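Local structure of OXA-46 oxacillinase (Pseudomonas aeruginosa, 3IF6) at residues F74-T79 with R191-L196; L80-A85 with K130-D135; R138-Q143 with L183-E188. The protein probably hydrolyses beta-lactam antibiotics to substituted beta-amino acids, acting as a class D serine beta-lactamase. All blocks are in the same frame, centred on the assembly; numbering follows the deposited sequence.

Contact 1 of 3, residues F74-T79 with R191-L196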
ATOM      1  N   PHE B  74       7.232  11.031 -13.045  1.00 32.10           N
ATOM      2  CA  PHE B  74       8.107  10.062 -13.732  1.00 32.17           C
ATOM      3  C   PHE B  74       8.847   9.125 -12.752  1.00 32.67           C
ATOM      4  O   PHE B  74       9.556   8.204 -13.188  1.00 32.50           O
ATOM      5  CB  PHE B  74       9.122  10.785 -14.631  1.00 31.85           C
ATOM      6  CG  PHE B  74       9.892   9.854 -15.565  1.00 32.93           C
ATOM      7  CD1 PHE B  74       9.286   9.329 -16.707  1.00 33.14           C
ATOM      8  CD2 PHE B  74      11.213   9.501 -15.297  1.00 31.97           C
ATOM      9  CE1 PHE B  74       9.980   8.449 -17.560  1.00 33.58           C
ATOM     10  CE2 PHE B  74      11.920   8.617 -16.136  1.00 32.65           C
ATOM     11  CZ  PHE B  74      11.306   8.093 -17.264  1.00 33.40           C
ATOM     12  N   LYS B  75       8.689   9.362 -11.441  1.00 33.08           N
ATOM     13  CA  LYS B  75       9.285   8.493 -10.390  1.00 32.40           C
ATOM     14  C   LYS B  75       8.608   7.137 -10.423  1.00 33.22           C
ATOM     15  O   LYS B  75       9.232   6.117 -10.119  1.00 33.63           O
ATOM     16  CB  LYS B  75       9.176   9.105  -8.992  1.00 31.74           C
ATOM     17  CG  LYS B  75      10.152  10.251  -8.697  1.00 30.58           C
ATOM     18  CD  LYS B  75       9.868  10.818  -7.301  1.00 31.01           C
ATOM     19  CE  LYS B  75      10.979  11.722  -6.810  1.00 29.42           C
ATOM     20  NZ  LYS B  75      10.638  12.277  -5.471  1.00 31.11           N
ATOM     21  N   ILE B  76       7.344   7.110 -10.838  1.00 33.49           N
ATOM     22  CA  ILE B  76       6.648   5.808 -11.081  1.00 33.60           C
ATOM     23  C   ILE B  76       7.333   4.905 -12.151  1.00 34.36           C
ATOM     24  O   ILE B  76       7.870   3.844 -11.809  1.00 34.39           O
ATOM     25  CB  ILE B  76       5.145   6.020 -11.355  1.00 32.87           C
ATOM     26  CG1 ILE B  76       4.553   6.853 -10.208  1.00 31.96           C
ATOM     27  CG2 ILE B  76       4.439   4.684 -11.515  1.00 32.78           C
ATOM     28  CD1 ILE B  76       3.203   7.459 -10.479  1.00 29.76           C
ATOM     29  N   PRO B  77       7.328   5.310 -13.445  1.00 35.09           N
ATOM     30  CA  PRO B  77       8.101   4.460 -14.388  1.00 34.98           C
ATOM     31  C   PRO B  77       9.603   4.371 -14.034  1.00 35.30           C
ATOM     32  O   PRO B  77      10.220   3.286 -14.163  1.00 36.32           O
ATOM     33  CB  PRO B  77       7.917   5.165 -15.745  1.00 35.52           C
ATOM     34  CG  PRO B  77       7.441   6.593 -15.415  1.00 34.38           C
ATOM     35  CD  PRO B  77       6.675   6.463 -14.121  1.00 34.84           C
ATOM     36  N   HIS B  78      10.178   5.477 -13.559  1.00 33.92           N
ATOM     37  CA  HIS B  78      11.599   5.500 -13.271  1.00 33.10           C
ATOM     38  C   HIS B  78      12.033   4.420 -12.282  1.00 33.67           C
ATOM     39  O   HIS B  78      13.122   3.862 -12.438  1.00 33.77           O
ATOM     40  CB  HIS B  78      12.101   6.873 -12.800  1.00 31.69           C
ATOM     41  CG  HIS B  78      13.507   7.162 -13.231  1.00 30.64           C
ATOM     42  ND1 HIS B  78      14.105   8.393 -13.066  1.00 29.63           N
ATOM     43  CD2 HIS B  78      14.419   6.385 -13.884  1.00 30.08           C
ATOM     44  CE1 HIS B  78      15.332   8.355 -13.571  1.00 30.02           C
ATOM     45  NE2 HIS B  78      15.551   7.147 -14.070  1.00 26.89           N
ATOM     46  N   THR B  79      11.189   4.134 -11.286  1.00 33.49           N
ATOM     47  CA  THR B  79      11.522   3.182 -10.233  1.00 34.30           C
ATOM     48  C   THR B  79      11.512   1.739 -10.777  1.00 34.49           C
ATOM     49  O   THR B  79      12.416   0.936 -10.485  1.00 34.07           O
ATOM     50  CB  THR B  79      10.625   3.384  -8.974  1.00 34.06           C
ATOM     51  OG1 THR B  79      10.810   4.715  -8.485  1.00 35.57           O
ATOM     52  CG2 THR B  79      10.998   2.424  -7.858  1.00 33.97           C
ATOM     53  N   ARG B 191       4.373  -4.390  -8.190  1.00 34.84           N
ATOM     54  CA  ARG B 191       3.695  -4.401  -6.894  1.00 34.22           C
ATOM     55  C   ARG B 191       4.403  -3.488  -5.907  1.00 33.02           C
ATOM     56  O   ARG B 191       3.763  -2.815  -5.085  1.00 32.84           O
ATOM     57  CB  ARG B 191       3.632  -5.825  -6.332  1.00 34.67           C
ATOM     58  CG  ARG B 191       2.913  -6.836  -7.249  1.00 35.56           C
ATOM     59  CD  ARG B 191       2.460  -8.094  -6.491  1.00 34.25           C
ATOM     60  NE  ARG B 191       1.593  -8.929  -7.331  1.00 36.70           N
ATOM     61  CZ  ARG B 191       0.270  -8.780  -7.455  1.00 37.57           C
ATOM     62  NH1 ARG B 191      -0.382  -7.848  -6.778  1.00 38.09           N
ATOM     63  NH2 ARG B 191      -0.420  -9.582  -8.249  1.00 38.67           N
ATOM     64  N   LEU B 192       5.732  -3.477  -5.996  1.00 31.57           N
ATOM     65  CA  LEU B 192       6.574  -2.641  -5.131  1.00 30.69           C
ATOM     66  C   LEU B 192       6.279  -1.168  -5.422  1.00 30.50           C
ATOM     67  O   LEU B 192       6.001  -0.404  -4.497  1.00 30.80           O
ATOM     68  CB  LEU B 192       8.084  -2.958  -5.301  1.00 30.42           C
ATOM     69  CG  LEU B 192       9.105  -2.016  -4.624  1.00 30.17           C
ATOM     70  CD1 LEU B 192       8.767  -1.787  -3.141  1.00 26.79           C
ATOM     71  CD2 LEU B 192      10.534  -2.506  -4.784  1.00 28.94           C
ATOM     72  N   VAL B 193       6.313  -0.791  -6.701  1.00 30.47           N
ATOM     73  CA  VAL B 193       6.065   0.603  -7.119  1.00 30.39           C
ATOM     74  C   VAL B 193       4.666   1.087  -6.726  1.00 29.84           C
ATOM     75  O   VAL B 193       4.547   2.179  -6.208  1.00 30.16           O
ATOM     76  CB  VAL B 193       6.385   0.832  -8.623  1.00 30.36           C
ATOM     77  CG1 VAL B 193       5.737   2.133  -9.155  1.00 29.57           C
ATOM     78  CG2 VAL B 193       7.886   0.805  -8.838  1.00 30.88           C
ATOM     79  N   LYS B 194       3.637   0.252  -6.889  1.00 29.81           N
ATOM     80  CA  LYS B 194       2.255   0.603  -6.431  1.00 30.03           C
ATOM     81  C   LYS B 194       2.136   0.709  -4.910  1.00 29.91           C
ATOM     82  O   LYS B 194       1.165   1.275  -4.387  1.00 30.08           O
ATOM     83  CB  LYS B 194       1.213  -0.413  -6.925  1.00 30.13           C
ATOM     84  CG  LYS B 194       0.889  -0.431  -8.454  1.00 30.75           C
ATOM     85  CD  LYS B 194      -0.137  -1.544  -8.756  1.00 29.43           C
ATOM     86  CE  LYS B 194       0.566  -2.796  -9.319  1.00 31.34           C
ATOM     87  NZ  LYS B 194      -0.417  -3.874  -9.682  1.00 33.90           N
ATOM     88  N   ASP B 195       3.081   0.107  -4.199  1.00 29.57           N
ATOM     89  CA  ASP B 195       3.098   0.232  -2.752  1.00 29.71           C
ATOM     90  C   ASP B 195       3.708   1.563  -2.352  1.00 28.73           C
ATOM     91  O   ASP B 195       3.232   2.265  -1.458  1.00 27.18           O
ATOM     92  CB  ASP B 195       3.839  -0.931  -2.072  1.00 30.52           C
ATOM     93  CG  ASP B 195       3.374  -1.125  -0.627  1.00 31.74           C
ATOM     94  OD1 ASP B 195       2.384  -1.866  -0.440  1.00 34.72           O
ATOM     95  OD2 ASP B 195       3.941  -0.493   0.299  1.00 32.88           O
ATOM     96  N   LEU B 196       4.764   1.906  -3.067  1.00 28.33           N
ATOM     97  CA  LEU B 196       5.449   3.151  -2.870  1.00 27.64           C
ATOM     98  C   LEU B 196       4.576   4.344  -3.141  1.00 27.75           C
ATOM     99  O   LEU B 196       4.801   5.382  -2.560  1.00 27.96           O
ATOM    100  CB  LEU B 196       6.717   3.164  -3.716  1.00 27.92           C
ATOM    101  CG  LEU B 196       7.650   1.990  -3.379  1.00 25.84           C
ATOM    102  CD1 LEU B 196       8.797   1.945  -4.351  1.00 23.39           C
ATOM    103  CD2 LEU B 196       8.131   2.141  -1.950  1.00 23.83           C
TER
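Val193 sets its two methyls against Ile76 and Thr79, joining helix 187-196 to helix 75-84 in the helical lobe of the class D beta-lactamase fold. Ser72, the predicted acyl-ester serine, lies just ahead of helix 75-84 in the sequence, and Ser72 to Lys75 form the Ser-X-X-Lys motif of this family. The two segments run roughly antiparallel, at 150°, with axes 9.8 Å apart at closest approach.

Each methyl of Val193 has its own partner. CG1, swung anti to the backbone N (chi1 163°), reaches CG2 of Ile76, its short branch, at 3.7 Å. The Ile76 side chain also packs on Phe174 and Leu178 of helix 168-179. CG2 of Val193 sits 3.6 Å from CG2 of Thr79, where the two side chains lie alongside each other and point opposite ways. The same threonine methyl brushes CD1 of Leu196 more distantly.

This leaves the polar branch of Thr79 to serve its own helix and helix 122-144, where Tyr125 OH bonds to it. Thr79 OG1 donates to Lys75 O at 2.7 Å, a carbonyl that also receives Thr79 N at 3.0 Å.

Contact 2 of 3, residues L80-A85 with K130-D135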
ATOM      1  N   LEU B  80      10.504   1.436 -11.592  1.00 35.38           N
ATOM      2  CA  LEU B  80      10.488   0.229 -12.433  1.00 35.51           C
ATOM      3  C   LEU B  80      11.772   0.078 -13.294  1.00 36.23           C
ATOM      4  O   LEU B  80      12.387  -0.994 -13.283  1.00 36.85           O
ATOM      5  CB  LEU B  80       9.231   0.215 -13.312  1.00 35.18           C
ATOM      6  CG  LEU B  80       7.865   0.252 -12.594  1.00 35.40           C
ATOM      7  CD1 LEU B  80       6.748   0.675 -13.544  1.00 34.52           C
ATOM      8  CD2 LEU B  80       7.510  -1.070 -11.935  1.00 34.13           C
ATOM      9  N   PHE B  81      12.193   1.131 -14.012  1.00 36.18           N
ATOM     10  CA  PHE B  81      13.446   1.061 -14.800  1.00 36.40           C
ATOM     11  C   PHE B  81      14.617   0.690 -13.891  1.00 36.88           C
ATOM     12  O   PHE B  81      15.394  -0.204 -14.215  1.00 36.14           O
ATOM     13  CB  PHE B  81      13.828   2.397 -15.510  1.00 36.02           C
ATOM     14  CG  PHE B  81      12.816   2.920 -16.507  1.00 34.43           C
ATOM     15  CD1 PHE B  81      11.597   2.309 -16.713  1.00 33.84           C
ATOM     16  CD2 PHE B  81      13.085   4.094 -17.201  1.00 35.56           C
ATOM     17  CE1 PHE B  81      10.663   2.848 -17.605  1.00 35.37           C
ATOM     18  CE2 PHE B  81      12.160   4.618 -18.119  1.00 34.57           C
ATOM     19  CZ  PHE B  81      10.958   3.996 -18.315  1.00 33.35           C
ATOM     20  N   ALA B  82      14.749   1.430 -12.781  1.00 37.37           N
ATOM     21  CA  ALA B  82      15.815   1.231 -11.786  1.00 37.75           C
ATOM     22  C   ALA B  82      15.802  -0.169 -11.145  1.00 38.55           C
ATOM     23  O   ALA B  82      16.854  -0.822 -11.084  1.00 39.04           O
ATOM     24  CB  ALA B  82      15.771   2.316 -10.728  1.00 36.88           C
ATOM     25  N   LEU B  83      14.630  -0.630 -10.681  1.00 38.94           N
ATOM     26  CA  LEU B  83      14.465  -2.014 -10.203  1.00 39.43           C
ATOM     27  C   LEU B  83      14.841  -3.037 -11.279  1.00 40.69           C
ATOM     28  O   LEU B  83      15.636  -3.955 -11.037  1.00 41.01           O
ATOM     29  CB  LEU B  83      13.035  -2.277  -9.732  1.00 38.91           C
ATOM     30  CG  LEU B  83      12.625  -1.676  -8.383  1.00 38.04           C
ATOM     31  CD1 LEU B  83      11.094  -1.606  -8.266  1.00 35.80           C
ATOM     32  CD2 LEU B  83      13.242  -2.447  -7.222  1.00 35.67           C
ATOM     33  N   ASP B  84      14.277  -2.859 -12.473  1.00 41.23           N
ATOM     34  CA  ASP B  84      14.578  -3.729 -13.602  1.00 41.56           C
ATOM     35  C   ASP B  84      16.071  -3.811 -13.957  1.00 41.29           C
ATOM     36  O   ASP B  84      16.591  -4.915 -14.225  1.00 41.19           O
ATOM     37  CB  ASP B  84      13.790  -3.309 -14.838  1.00 41.63           C
ATOM     38  CG  ASP B  84      13.788  -4.391 -15.894  1.00 42.53           C
ATOM     39  OD1 ASP B  84      14.418  -4.207 -16.950  1.00 42.30           O
ATOM     40  OD2 ASP B  84      13.178  -5.448 -15.634  1.00 44.38           O
ATOM     41  N   ALA B  85      16.733  -2.652 -13.964  1.00 40.56           N
ATOM     42  CA  ALA B  85      18.151  -2.522 -14.311  1.00 40.54           C
ATOM     43  C   ALA B  85      19.075  -2.803 -13.145  1.00 40.85           C
ATOM     44  O   ALA B  85      20.291  -2.622 -13.242  1.00 40.54           O
ATOM     45  CB  ALA B  85      18.418  -1.137 -14.828  1.00 40.28           C
ATOM     46  N   LYS B 130      21.921   7.570 -14.266  1.00 45.84           N
ATOM     47  CA  LYS B 130      23.317   7.202 -14.512  1.00 46.71           C
ATOM     48  C   LYS B 130      23.466   5.681 -14.816  1.00 47.59           C
ATOM     49  O   LYS B 130      23.892   5.296 -15.920  1.00 47.68           O
ATOM     50  CB  LYS B 130      24.150   7.612 -13.282  1.00 46.88           C
ATOM     51  CG  LYS B 130      25.433   8.410 -13.537  1.00 47.46           C
ATOM     52  CD  LYS B 130      25.154   9.843 -14.080  1.00 50.37           C
ATOM     53  CE  LYS B 130      24.619  10.875 -13.025  1.00 50.49           C
ATOM     54  NZ  LYS B 130      23.209  11.329 -13.305  1.00 47.64           N
ATOM     55  N   ASP B 131      23.078   4.836 -13.859  1.00 47.98           N
ATOM     56  CA  ASP B 131      23.279   3.388 -13.941  1.00 48.94           C
ATOM     57  C   ASP B 131      22.465   2.714 -15.036  1.00 49.65           C
ATOM     58  O   ASP B 131      22.945   1.783 -15.707  1.00 50.13           O
ATOM     59  CB  ASP B 131      22.978   2.727 -12.592  1.00 48.92           C
ATOM     60  CG  ASP B 131      24.005   3.077 -11.522  1.00 49.76           C
ATOM     61  OD1 ASP B 131      25.069   3.675 -11.843  1.00 50.59           O
ATOM     62  OD2 ASP B 131      23.745   2.751 -10.345  1.00 50.88           O
ATOM     63  N   ILE B 132      21.231   3.170 -15.215  1.00 50.23           N
ATOM     64  CA  ILE B 132      20.392   2.705 -16.320  1.00 50.83           C
ATOM     65  C   ILE B 132      21.039   3.050 -17.673  1.00 51.62           C
ATOM     66  O   ILE B 132      21.025   2.234 -18.598  1.00 52.30           O
ATOM     67  CB  ILE B 132      18.964   3.287 -16.227  1.00 50.42           C
ATOM     68  CG1 ILE B 132      18.255   2.755 -14.970  1.00 50.10           C
ATOM     69  CG2 ILE B 132      18.157   2.972 -17.490  1.00 50.43           C
ATOM     70  CD1 ILE B 132      17.024   3.544 -14.568  1.00 47.97           C
ATOM     71  N   GLY B 133      21.605   4.254 -17.775  1.00 52.17           N
ATOM     72  CA  GLY B 133      22.226   4.727 -19.000  1.00 52.78           C
ATOM     73  C   GLY B 133      21.222   5.041 -20.097  1.00 53.39           C
ATOM     74  O   GLY B 133      20.076   4.557 -20.074  1.00 53.59           O
ATOM     75  N   GLU B 134      21.668   5.832 -21.073  1.00 53.73           N
ATOM     76  CA  GLU B 134      20.826   6.265 -22.192  1.00 54.61           C
ATOM     77  C   GLU B 134      20.120   5.125 -22.931  1.00 54.31           C
ATOM     78  O   GLU B 134      18.905   5.167 -23.116  1.00 54.90           O
ATOM     79  CB  GLU B 134      21.636   7.123 -23.180  1.00 54.40           C
ATOM     80  CG  GLU B 134      20.865   7.459 -24.453  1.00 56.10           C
ATOM     81  CD  GLU B 134      21.726   8.075 -25.569  1.00 56.09           C
ATOM     82  OE1 GLU B 134      21.302   8.007 -26.751  1.00 54.50           O
ATOM     83  OE2 GLU B 134      22.805   8.636 -25.255  1.00 58.83           O
ATOM     84  N   ASP B 135      20.879   4.113 -23.357  1.00 54.35           N
ATOM     85  CA  ASP B 135      20.351   3.115 -24.304  1.00 53.96           C
ATOM     86  C   ASP B 135      19.222   2.271 -23.690  1.00 53.16           C
ATOM     87  O   ASP B 135      18.220   1.997 -24.361  1.00 52.91           O
ATOM     88  CB  ASP B 135      21.475   2.225 -24.903  1.00 54.34           C
ATOM     89  CG  ASP B 135      22.551   3.031 -25.708  1.00 56.13           C
ATOM     90  OD1 ASP B 135      22.256   4.142 -26.253  1.00 57.58           O
ATOM     91  OD2 ASP B 135      23.706   2.532 -25.806  1.00 55.20           O
TER
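In the helical lobe of this class D beta-lactamase, the last turns of helix 75-84 pack on helix 122-144; between 80-85 and 130-135 the contact is made by Ile132, which presses on Phe81, Ala82 and Ala85. With His78, whose ring the same isoleucine also touches, these residues follow the i, i+3, i+4, i+7 spacing of a hole on a helix surface, and Ile132 is the knob placed over it.

The long branch of Ile132 does the touching. CG1 stands anti to the carbonyl carbon (chi1 -65°) and the chain stays extended to CD1, which carries that methyl over to the other helix. Its CD1 lies 3.5 Å from Phe81 CB and 3.6 Å from Ala82 N, so it rests on the backbone as well as on side chains; Ala82 CB is a looser neighbour at 4.2 Å. One carbon further back, Ile132 CG1 meets Ala85 CB at 3.9 Å. The small alanines let the backbones come close, with the CA atoms of Ala85 and Ile132 6.0 Å apart. Phe81 lends mainly its CB here, because its ring turns off to stack on Tyr140. No hydrogen bond crosses this apolar contact.

Helix 75-84 ends here, and helix 122-144 is kinked. Ala85 has just left the helix, although its N still bonds to Phe81 O at 2.8 Å. On the other side Gly133 has a positive phi of 71°, and the N atoms of Glu134 and Asp135 make no bond to the turn before.

Around the contact, Phe128 of helix 122-144 adds to the packing on Ala82, while on helix 187-196 Leu80 packs on Gln190 and Val193, and Leu83 on His189 and Leu192. Helix 75-84 is thus wedged between helices 122-144 and 187-196.

Contact 3 of 3, residues R138-Q143 with L183-E188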
ATOM      1  N   ARG B 138      16.044   4.628 -23.192  1.00 50.01           N
ATOM      2  CA  ARG B 138      15.353   4.785 -24.470  1.00 50.11           C
ATOM      3  C   ARG B 138      14.534   3.549 -24.800  1.00 49.62           C
ATOM      4  O   ARG B 138      13.404   3.651 -25.258  1.00 50.01           O
ATOM      5  CB  ARG B 138      16.367   5.076 -25.584  1.00 49.92           C
ATOM      6  CG  ARG B 138      17.075   6.422 -25.458  1.00 50.32           C
ATOM      7  CD  ARG B 138      17.860   6.777 -26.740  1.00 51.50           C
ATOM      8  NE  ARG B 138      18.430   8.131 -26.730  1.00 51.13           N
ATOM      9  CZ  ARG B 138      17.752   9.234 -27.041  1.00 49.90           C
ATOM     10  NH1 ARG B 138      16.474   9.161 -27.389  1.00 47.85           N
ATOM     11  NH2 ARG B 138      18.354  10.419 -26.994  1.00 50.86           N
ATOM     12  N   ARG B 139      15.117   2.384 -24.540  1.00 49.90           N
ATOM     13  CA  ARG B 139      14.497   1.082 -24.795  1.00 50.53           C
ATOM     14  C   ARG B 139      13.252   0.881 -23.926  1.00 49.16           C
ATOM     15  O   ARG B 139      12.190   0.488 -24.421  1.00 49.04           O
ATOM     16  CB  ARG B 139      15.532  -0.046 -24.579  1.00 50.46           C
ATOM     17  CG  ARG B 139      15.238  -1.378 -25.292  1.00 52.41           C
ATOM     18  CD  ARG B 139      15.917  -2.591 -24.576  1.00 53.50           C
ATOM     19  NE  ARG B 139      15.245  -2.916 -23.298  1.00 59.16           N
ATOM     20  CZ  ARG B 139      15.569  -3.922 -22.477  1.00 59.41           C
ATOM     21  NH1 ARG B 139      16.576  -4.740 -22.764  1.00 59.70           N
ATOM     22  NH2 ARG B 139      14.888  -4.101 -21.354  1.00 58.27           N
ATOM     23  N   TYR B 140      13.396   1.180 -22.636  1.00 48.33           N
ATOM     24  CA  TYR B 140      12.298   1.170 -21.667  1.00 47.74           C
ATOM     25  C   TYR B 140      11.104   2.072 -22.000  1.00 48.48           C
ATOM     26  O   TYR B 140       9.963   1.665 -21.848  1.00 49.24           O
ATOM     27  CB  TYR B 140      12.816   1.606 -20.304  1.00 47.45           C
ATOM     28  CG  TYR B 140      13.627   0.597 -19.519  1.00 45.43           C
ATOM     29  CD1 TYR B 140      13.200  -0.730 -19.372  1.00 44.85           C
ATOM     30  CD2 TYR B 140      14.785   0.999 -18.864  1.00 43.29           C
ATOM     31  CE1 TYR B 140      13.946  -1.644 -18.617  1.00 44.72           C
ATOM     32  CE2 TYR B 140      15.530   0.118 -18.122  1.00 44.55           C
ATOM     33  CZ  TYR B 140      15.114  -1.198 -17.998  1.00 45.50           C
ATOM     34  OH  TYR B 140      15.878  -2.041 -17.250  1.00 46.20           O
ATOM     35  N   LEU B 141      11.359   3.313 -22.402  1.00 49.43           N
ATOM     36  CA  LEU B 141      10.295   4.254 -22.749  1.00 49.81           C
ATOM     37  C   LEU B 141       9.512   3.798 -23.975  1.00 51.27           C
ATOM     38  O   LEU B 141       8.303   4.069 -24.107  1.00 50.97           O
ATOM     39  CB  LEU B 141      10.898   5.616 -23.019  1.00 49.15           C
ATOM     40  CG  LEU B 141      11.421   6.367 -21.794  1.00 48.69           C
ATOM     41  CD1 LEU B 141      12.455   7.456 -22.216  1.00 47.48           C
ATOM     42  CD2 LEU B 141      10.266   6.939 -20.974  1.00 44.26           C
ATOM     43  N   LYS B 142      10.233   3.115 -24.870  1.00 52.72           N
ATOM     44  CA  LYS B 142       9.661   2.469 -26.043  1.00 54.00           C
ATOM     45  C   LYS B 142       8.733   1.353 -25.596  1.00 53.92           C
ATOM     46  O   LYS B 142       7.555   1.336 -25.951  1.00 53.96           O
ATOM     47  CB  LYS B 142      10.790   1.921 -26.936  1.00 54.84           C
ATOM     48  CG  LYS B 142      11.258   2.857 -28.032  1.00 56.54           C
ATOM     49  CD  LYS B 142      10.688   2.411 -29.365  1.00 61.10           C
ATOM     50  CE  LYS B 142      10.310   3.608 -30.245  1.00 63.94           C
ATOM     51  NZ  LYS B 142      10.184   3.236 -31.704  1.00 65.87           N
ATOM     52  N   GLN B 143       9.269   0.439 -24.787  1.00 54.06           N
ATOM     53  CA  GLN B 143       8.490  -0.675 -24.235  1.00 54.28           C
ATOM     54  C   GLN B 143       7.235  -0.248 -23.467  1.00 53.94           C
ATOM     55  O   GLN B 143       6.208  -0.928 -23.533  1.00 54.15           O
ATOM     56  CB  GLN B 143       9.363  -1.548 -23.322  1.00 54.74           C
ATOM     57  CG  GLN B 143      10.362  -2.460 -24.026  1.00 54.45           C
ATOM     58  CD  GLN B 143      11.350  -3.050 -23.047  1.00 54.78           C
ATOM     59  OE1 GLN B 143      12.552  -2.836 -23.155  1.00 55.26           O
ATOM     60  NE2 GLN B 143      10.840  -3.773 -22.061  1.00 56.69           N
ATOM     61  N   LEU B 183       2.395  -4.145 -17.338  1.00 47.70           N
ATOM     62  CA  LEU B 183       3.637  -3.555 -17.845  1.00 46.93           C
ATOM     63  C   LEU B 183       4.784  -4.561 -18.035  1.00 47.04           C
ATOM     64  O   LEU B 183       4.859  -5.564 -17.322  1.00 47.42           O
ATOM     65  CB  LEU B 183       4.083  -2.401 -16.935  1.00 46.98           C
ATOM     66  CG  LEU B 183       3.326  -1.064 -17.003  1.00 46.34           C
ATOM     67  CD1 LEU B 183       3.687  -0.189 -15.796  1.00 46.06           C
ATOM     68  CD2 LEU B 183       3.562  -0.323 -18.330  1.00 43.24           C
ATOM     69  N   PRO B 184       5.719  -4.277 -18.968  1.00 47.02           N
ATOM     70  CA  PRO B 184       6.815  -5.237 -19.242  1.00 46.59           C
ATOM     71  C   PRO B 184       7.856  -5.401 -18.112  1.00 46.09           C
ATOM     72  O   PRO B 184       9.072  -5.544 -18.377  1.00 45.98           O
ATOM     73  CB  PRO B 184       7.460  -4.679 -20.529  1.00 46.21           C
ATOM     74  CG  PRO B 184       7.238  -3.203 -20.434  1.00 46.65           C
ATOM     75  CD  PRO B 184       5.825  -3.078 -19.827  1.00 47.12           C
ATOM     76  N   PHE B 185       7.397  -5.424 -16.864  1.00 45.60           N
ATOM     77  CA  PHE B 185       8.340  -5.575 -15.738  1.00 45.21           C
ATOM     78  C   PHE B 185       7.986  -6.781 -14.880  1.00 45.24           C
ATOM     79  O   PHE B 185       6.860  -7.301 -14.978  1.00 45.52           O
ATOM     80  CB  PHE B 185       8.411  -4.274 -14.904  1.00 44.86           C
ATOM     81  CG  PHE B 185       8.852  -3.080 -15.707  1.00 43.96           C
ATOM     82  CD1 PHE B 185      10.217  -2.802 -15.880  1.00 43.52           C
ATOM     83  CD2 PHE B 185       7.917  -2.268 -16.330  1.00 41.86           C
ATOM     84  CE1 PHE B 185      10.645  -1.735 -16.632  1.00 41.55           C
ATOM     85  CE2 PHE B 185       8.332  -1.197 -17.090  1.00 42.11           C
ATOM     86  CZ  PHE B 185       9.709  -0.932 -17.244  1.00 44.28           C
ATOM     87  N   LYS B 186       8.925  -7.223 -14.036  1.00 44.86           N
ATOM     88  CA  LYS B 186       8.596  -8.256 -13.047  1.00 44.75           C
ATOM     89  C   LYS B 186       7.343  -7.794 -12.305  1.00 44.16           C
ATOM     90  O   LYS B 186       7.202  -6.600 -12.066  1.00 44.05           O
ATOM     91  CB  LYS B 186       9.739  -8.490 -12.055  1.00 45.05           C
ATOM     92  CG  LYS B 186      11.002  -9.164 -12.596  1.00 45.22           C
ATOM     93  CD  LYS B 186      11.874  -9.564 -11.403  1.00 49.22           C
ATOM     94  CE  LYS B 186      13.352  -9.795 -11.772  1.00 52.98           C
ATOM     95  NZ  LYS B 186      13.542 -11.076 -12.542  1.00 53.72           N
ATOM     96  N   VAL B 187       6.430  -8.718 -11.986  1.00 43.63           N
ATOM     97  CA  VAL B 187       5.205  -8.390 -11.236  1.00 43.37           C
ATOM     98  C   VAL B 187       5.546  -7.822  -9.847  1.00 43.41           C
ATOM     99  O   VAL B 187       4.864  -6.910  -9.360  1.00 43.83           O
ATOM    100  CB  VAL B 187       4.181  -9.600 -11.152  1.00 43.44           C
ATOM    101  CG1 VAL B 187       3.008  -9.273 -10.263  1.00 42.94           C
ATOM    102  CG2 VAL B 187       3.659 -10.001 -12.550  1.00 42.23           C
ATOM    103  N   GLU B 188       6.615  -8.331  -9.229  1.00 43.00           N
ATOM    104  CA  GLU B 188       7.032  -7.880  -7.892  1.00 42.37           C
ATOM    105  C   GLU B 188       7.472  -6.431  -7.954  1.00 40.86           C
ATOM    106  O   GLU B 188       7.242  -5.664  -7.035  1.00 40.76           O
ATOM    107  CB  GLU B 188       8.148  -8.771  -7.295  1.00 41.92           C
ATOM    108  CG  GLU B 188       9.554  -8.571  -7.892  1.00 43.32           C
ATOM    109  CD  GLU B 188      10.592  -9.578  -7.376  1.00 44.59           C
ATOM    110  OE1 GLU B 188      11.612  -9.174  -6.761  1.00 47.15           O
ATOM    111  OE2 GLU B 188      10.393 -10.793  -7.587  1.00 48.62           O
TER
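Gln143, near the end of helix 122-144, reaches across Pro184 in the loop leading into helix 187-196, a loop-on-helix contact in the helical lobe. Its CB lies 3.9 Å from Pro184 CG. From there the side chain runs extended (chi2 168°), crossing the proline at a slant, until NE2 comes to 3.8 Å from Pro184 CB. The other amide atom, OE1, turns back to its own helix and takes a weak, bent bond from Arg139 NE at 2.7 Å, with an N-H...O angle of 125°.

Deeper in, Tyr140 meets Phe185. The ring carbon CE1 of Phe185 is 3.9 Å from Tyr140 CE1 and equally near Tyr140 CD1. The planes are inclined by 35° and the centroids stand 5.8 Å apart, an oblique aromatic contact. Tyr140 OH, on the far end of the ring from the backbone, bonds to Asp84 OD1.

No hydrogen bond passes between helix and loop. The contact therefore relies on van der Waals packing, apolar between the rings and, at Pro184, partly through the amide nitrogen of the partly exposed Gln143 resting against the proline carbons, with the tyrosine hydroxyl satisfied by helix 75-84.

In the fold
From the N terminus, helix 75-84 comes first and takes part in two contacts. Its first turns pair with the end of helix 187-196, so contact 1 closes the longest loop, with more than a hundred residues between its segments. Inside that loop the other two follow in series: contact 2 joins the end of helix 75-84 to helix 122-144, and contact 3 then joins a later part of helix 122-144 to the loop ahead of helix 187-196. None cross. The three neighbour one another directly, through Leu80 on Val193, Phe74 on Leu141 and Asp84 on Phe185. Together they tie helices 75-84, 122-144 and 187-196 together in the helical lobe, beside the mixed sheet.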